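Long-range contact in MSM0271 protein (Mycobacterium smegmatis, PDB 5SUH), which probably forms part of the shell of the RMM bacterial microcompartment, as a double-ringed trimeric assembly whose subunits each carry two circularly permuted BMC domains: residues V35-F46 with L180-R191. Numbering follows the deposited sequence.
Sequences VYLLVEDLQRQF and LFAAVAANEAER
The ring of Phe46 lies with one face against helix 182-192, over Asn187 N and Ala183 O, while the CB of Ala186 meets it obliquely; Ala183, Ala186, Asn187 and Glu190 together form the hole that receives this aromatic knob. At the opposite end of the contact the Phe181 ring takes a valine on its face, Val35 CG2 making a CH-pi contact 4.2 Å from the centroid, and Leu37 CD1 at its edge. The Arg191 guanidinium has Glu40 O and Asp41 OD2 near its plane, but the salt bridge to Asp41 is long; Arg191 also pairs with Glu188, completing a salt-bridge network. Leu37 then reaches Val184 at about a right angle, CD1 lying 3.9 Å from CB.

Side-chain oxygens of helix 182-192 accept backbone N-H groups of residues 43-46. Asn187 accepts the N-H of Gln43 in its carbonyl plane, OD1 to N 2.8 Å and nearly straight at 176°. Gln43, at the N-cap position, bends at chi2 across Arg191, its NE2 bonded to Asp41 O at 3.0 Å from above that carbonyl's plane. With CG anti to the backbone N (chi1 -176°) and the chain extended, Glu190 carries its carboxylate up to the first turn of helix 44-49, where the syn lone pairs of OE2 and OE1 take Gln45 N at 2.9 Å and Phe46 N at 3.0 Å, the latter bond bent to 139°. Both hold the buried carboxylate, and that helix's N-terminal end would be expected to favour its negative charge. The amide of Gln45 turns elsewhere, to the backbone of Leu196 and Val198.

Joining strand 32-39, within this chain an edge strand of the first domain's antiparallel sheet, and the helix after it to a helix of the second half, the contact is an interface between the two BMC domains of a tandem, circularly permuted shell protein.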
loop_
_atom_site.group_PDB
_atom_site.type_symbol
_atom_site.label_atom_id
_atom_site.label_comp_id
_atom_site.label_asym_id
_atom_site.label_seq_id
_atom_site.Cartn_x
_atom_site.Cartn_y
_atom_site.Cartn_z
ATOM N N VAL A 35 20.684 17.626 -12.676
ATOM C CA VAL A 35 21.580 17.525 -11.528
ATOM C C VAL A 35 22.701 16.516 -11.821
ATOM O O VAL A 35 22.426 15.430 -12.325
ATOM C CB VAL A 35 20.835 17.066 -10.255
ATOM C CG1 VAL A 35 21.810 16.944 -9.092
ATOM C CG2 VAL A 35 19.739 18.008 -9.908
ATOM N N TYR A 36 23.955 16.884 -11.532
ATOM C CA TYR A 36 25.108 15.967 -11.649
ATOM C C TYR A 36 26.097 16.247 -10.516
ATOM O O TYR A 36 26.803 17.259 -10.552
ATOM C CB TYR A 36 25.820 16.119 -13.014
ATOM C CG TYR A 36 27.087 15.277 -13.178
ATOM C CD1 TYR A 36 28.347 15.775 -12.811
ATOM C CD2 TYR A 36 27.026 13.992 -13.705
ATOM C CE1 TYR A 36 29.498 14.998 -12.944
ATOM C CE2 TYR A 36 28.175 13.212 -13.851
ATOM C CZ TYR A 36 29.396 13.712 -13.473
ATOM O OH TYR A 36 30.501 12.919 -13.636
ATOM N N LEU A 37 26.191 15.347 -9.546
ATOM C CA LEU A 37 26.989 15.631 -8.357
ATOM C C LEU A 37 27.666 14.451 -7.685
ATOM O O LEU A 37 27.038 13.418 -7.426
ATOM C CB LEU A 37 26.123 16.310 -7.295
ATOM C CG LEU A 37 26.409 17.789 -7.018
ATOM C CD1 LEU A 37 25.851 18.158 -5.657
ATOM C CD2 LEU A 37 27.905 18.141 -7.124
ATOM N N LEU A 38 28.950 14.637 -7.378
ATOM C CA LEU A 38 29.669 13.777 -6.437
ATOM C C LEU A 38 29.426 14.179 -5.009
ATOM O O LEU A 38 29.757 15.281 -4.589
ATOM C CB LEU A 38 31.171 13.785 -6.676
ATOM C CG LEU A 38 31.738 12.566 -7.381
ATOM C CD1 LEU A 38 31.175 12.440 -8.755
ATOM C CD2 LEU A 38 33.225 12.779 -7.472
ATOM N N VAL A 39 28.848 13.244 -4.272
ATOM C CA VAL A 39 28.656 13.356 -2.845
ATOM C C VAL A 39 29.700 12.511 -2.144
ATOM O O VAL A 39 29.594 11.294 -2.095
ATOM C CB VAL A 39 27.260 12.909 -2.449
ATOM C CG1 VAL A 39 27.089 13.013 -0.968
ATOM C CG2 VAL A 39 26.202 13.730 -3.227
ATOM N N GLU A 40 30.708 13.169 -1.580
ATOM C CA GLU A 40 31.874 12.468 -1.066
ATOM C C GLU A 40 31.726 12.205 0.446
ATOM O O GLU A 40 31.129 13.011 1.172
ATOM C CB GLU A 40 33.122 13.297 -1.414
ATOM C CG GLU A 40 34.466 12.833 -0.850
ATOM C CD GLU A 40 35.625 13.789 -1.209
ATOM O OE1 GLU A 40 35.410 14.725 -2.009
ATOM O OE2 GLU A 40 36.743 13.611 -0.678
ATOM N N ASP A 41 32.191 11.032 0.888
ATOM C CA ASP A 41 32.155 10.614 2.300
ATOM C C ASP A 41 30.746 10.656 2.964
ATOM O O ASP A 41 30.442 11.602 3.691
ATOM C CB ASP A 41 33.151 11.469 3.111
ATOM C CG ASP A 41 33.318 10.973 4.556
ATOM O OD1 ASP A 41 33.248 9.747 4.783
ATOM O OD2 ASP A 41 33.482 11.811 5.476
ATOM N N LEU A 42 29.904 9.639 2.749
ATOM C CA LEU A 42 28.530 9.632 3.315
ATOM C C LEU A 42 28.467 9.570 4.854
ATOM O O LEU A 42 29.106 8.722 5.476
ATOM C CB LEU A 42 27.706 8.467 2.735
ATOM C CG LEU A 42 27.374 8.597 1.241
ATOM C CD1 LEU A 42 26.735 7.332 0.734
ATOM C CD2 LEU A 42 26.469 9.795 0.973
ATOM N N GLN A 43 27.686 10.464 5.463
ATOM C CA GLN A 43 27.503 10.431 6.916
ATOM C C GLN A 43 26.481 9.336 7.315
ATOM O O GLN A 43 25.637 8.962 6.512
ATOM C CB GLN A 43 27.089 11.823 7.436
ATOM C CG GLN A 43 28.014 12.936 7.031
ATOM C CD GLN A 43 29.453 12.732 7.515
ATOM O OE1 GLN A 43 29.743 12.813 8.705
ATOM N NE2 GLN A 43 30.357 12.469 6.579
ATOM N N ARG A 44 26.542 8.825 8.544
ATOM C CA ARG A 44 25.808 7.578 8.826
ATOM C C ARG A 44 24.272 7.691 8.858
ATOM O O ARG A 44 23.591 6.760 8.428
ATOM C CB ARG A 44 26.318 6.955 10.125
ATOM C CG ARG A 44 25.858 7.623 11.378
ATOM C CD ARG A 44 26.365 6.850 12.577
ATOM N NE ARG A 44 25.849 7.401 13.826
ATOM C CZ ARG A 44 26.182 6.960 15.034
ATOM N NH1 ARG A 44 27.042 5.951 15.171
ATOM N NH2 ARG A 44 25.647 7.530 16.103
ATOM N N GLN A 45 23.718 8.817 9.309
ATOM C CA GLN A 45 22.260 8.973 9.286
ATOM C C GLN A 45 21.740 9.073 7.881
ATOM O O GLN A 45 20.665 8.559 7.547
ATOM C CB GLN A 45 21.811 10.213 10.021
ATOM C CG GLN A 45 21.623 10.055 11.454
ATOM C CD GLN A 45 20.857 11.215 12.024
ATOM O OE1 GLN A 45 19.621 11.256 11.953
ATOM N NE2 GLN A 45 21.581 12.168 12.603
ATOM N N PHE A 46 22.476 9.796 7.059
ATOM C CA PHE A 46 21.960 10.029 5.734
ATOM C C PHE A 46 22.100 8.772 4.900
ATOM O O PHE A 46 21.213 8.472 4.105
ATOM C CB PHE A 46 22.629 11.244 5.077
ATOM C CG PHE A 46 22.246 11.410 3.655
ATOM C CD1 PHE A 46 20.923 11.658 3.315
ATOM C CD2 PHE A 46 23.201 11.278 2.644
ATOM C CE1 PHE A 46 20.561 11.781 1.977
ATOM C CE2 PHE A 46 22.853 11.399 1.310
ATOM C CZ PHE A 46 21.539 11.657 0.964
ATOM N N LEU A 180 16.835 16.824 -6.440
ATOM C CA LEU A 180 17.860 15.870 -6.045
ATOM C C LEU A 180 18.970 16.557 -5.227
ATOM O O LEU A 180 19.709 15.882 -4.485
ATOM C CB LEU A 180 18.453 15.156 -7.258
ATOM C CG LEU A 180 19.238 13.863 -6.960
ATOM C CD1 LEU A 180 18.433 12.953 -6.042
ATOM C CD2 LEU A 180 19.635 13.108 -8.212
ATOM N N PHE A 181 19.017 17.891 -5.268
ATOM C CA PHE A 181 20.020 18.631 -4.483
ATOM C C PHE A 181 19.774 18.481 -2.988
ATOM O O PHE A 181 20.637 18.811 -2.169
ATOM C CB PHE A 181 20.028 20.113 -4.831
ATOM C CG PHE A 181 20.780 20.441 -6.087
ATOM C CD1 PHE A 181 22.100 20.047 -6.257
ATOM C CD2 PHE A 181 20.153 21.122 -7.124
ATOM C CE1 PHE A 181 22.800 20.365 -7.424
ATOM C CE2 PHE A 181 20.838 21.429 -8.290
ATOM C CZ PHE A 181 22.167 21.046 -8.436
ATOM N N ALA A 182 18.595 17.983 -2.633
ATOM C CA ALA A 182 18.268 17.731 -1.236
ATOM C C ALA A 182 19.241 16.705 -0.649
ATOM O O ALA A 182 19.483 16.669 0.573
ATOM C CB ALA A 182 16.839 17.273 -1.102
ATOM N N ALA A 183 19.766 15.854 -1.527
ATOM C CA ALA A 183 20.723 14.824 -1.134
ATOM C C ALA A 183 21.995 15.433 -0.553
ATOM O O ALA A 183 22.437 15.035 0.528
ATOM C CB ALA A 183 21.062 13.935 -2.314
ATOM N N VAL A 184 22.585 16.391 -1.268
ATOM C CA VAL A 184 23.845 16.959 -0.817
ATOM C C VAL A 184 23.592 17.860 0.405
ATOM O O VAL A 184 24.429 17.906 1.317
ATOM C CB VAL A 184 24.601 17.737 -1.950
ATOM C CG1 VAL A 184 23.887 19.036 -2.347
ATOM C CG2 VAL A 184 26.011 18.063 -1.506
ATOM N N ALA A 185 22.438 18.537 0.445
ATOM C CA ALA A 185 22.113 19.402 1.589
ATOM C C ALA A 185 22.003 18.577 2.880
ATOM O O ALA A 185 22.559 18.977 3.905
ATOM C CB ALA A 185 20.823 20.197 1.340
ATOM N N ALA A 186 21.354 17.410 2.824
ATOM C CA ALA A 186 21.227 16.557 4.025
ATOM C C ALA A 186 22.588 16.065 4.504
ATOM O O ALA A 186 22.905 16.210 5.684
ATOM C CB ALA A 186 20.308 15.348 3.767
ATOM N N ASN A 187 23.398 15.523 3.586
ATOM C CA ASN A 187 24.720 15.002 3.931
ATOM C C ASN A 187 25.666 16.103 4.464
ATOM O O ASN A 187 26.425 15.856 5.410
ATOM C CB ASN A 187 25.370 14.310 2.725
ATOM C CG ASN A 187 26.581 13.442 3.127
ATOM O OD1 ASN A 187 26.446 12.421 3.824
ATOM N ND2 ASN A 187 27.761 13.855 2.700
ATOM N N GLU A 188 25.606 17.315 3.898
ATOM C CA GLU A 188 26.463 18.385 4.386
ATOM C C GLU A 188 26.051 18.817 5.820
ATOM O O GLU A 188 26.923 19.034 6.698
ATOM C CB GLU A 188 26.438 19.589 3.435
ATOM C CG GLU A 188 27.286 19.373 2.189
ATOM C CD GLU A 188 28.719 18.939 2.525
ATOM O OE1 GLU A 188 29.402 19.622 3.325
ATOM O OE2 GLU A 188 29.160 17.897 1.989
ATOM N N ALA A 189 24.743 18.904 6.067
ATOM C CA ALA A 189 24.247 19.257 7.403
ATOM C C ALA A 189 24.727 18.260 8.467
ATOM O O ALA A 189 25.179 18.656 9.538
ATOM C CB ALA A 189 22.712 19.349 7.420
ATOM N N GLU A 190 24.669 16.967 8.174
ATOM C CA GLU A 190 25.053 16.013 9.202
ATOM C C GLU A 190 26.571 16.083 9.492
ATOM O O GLU A 190 27.015 15.836 10.621
ATOM C CB GLU A 190 24.644 14.596 8.808
ATOM C CG GLU A 190 24.949 13.598 9.898
ATOM C CD GLU A 190 24.636 12.159 9.525
ATOM O OE1 GLU A 190 24.146 11.921 8.392
ATOM O OE2 GLU A 190 24.850 11.282 10.397
ATOM N N ARG A 191 27.362 16.430 8.483
ATOM C CA ARG A 191 28.814 16.490 8.661
ATOM C C ARG A 191 29.195 17.585 9.668
ATOM O O ARG A 191 30.146 17.456 10.452
ATOM C CB ARG A 191 29.548 16.719 7.322
ATOM C CG ARG A 191 31.045 16.943 7.495
ATOM C CD ARG A 191 31.916 17.134 6.229
ATOM N NE ARG A 191 31.214 17.161 4.962
ATOM C CZ ARG A 191 31.142 16.116 4.130
ATOM N NH1 ARG A 191 31.696 14.953 4.468
ATOM N NH2 ARG A 191 30.488 16.220 2.971
#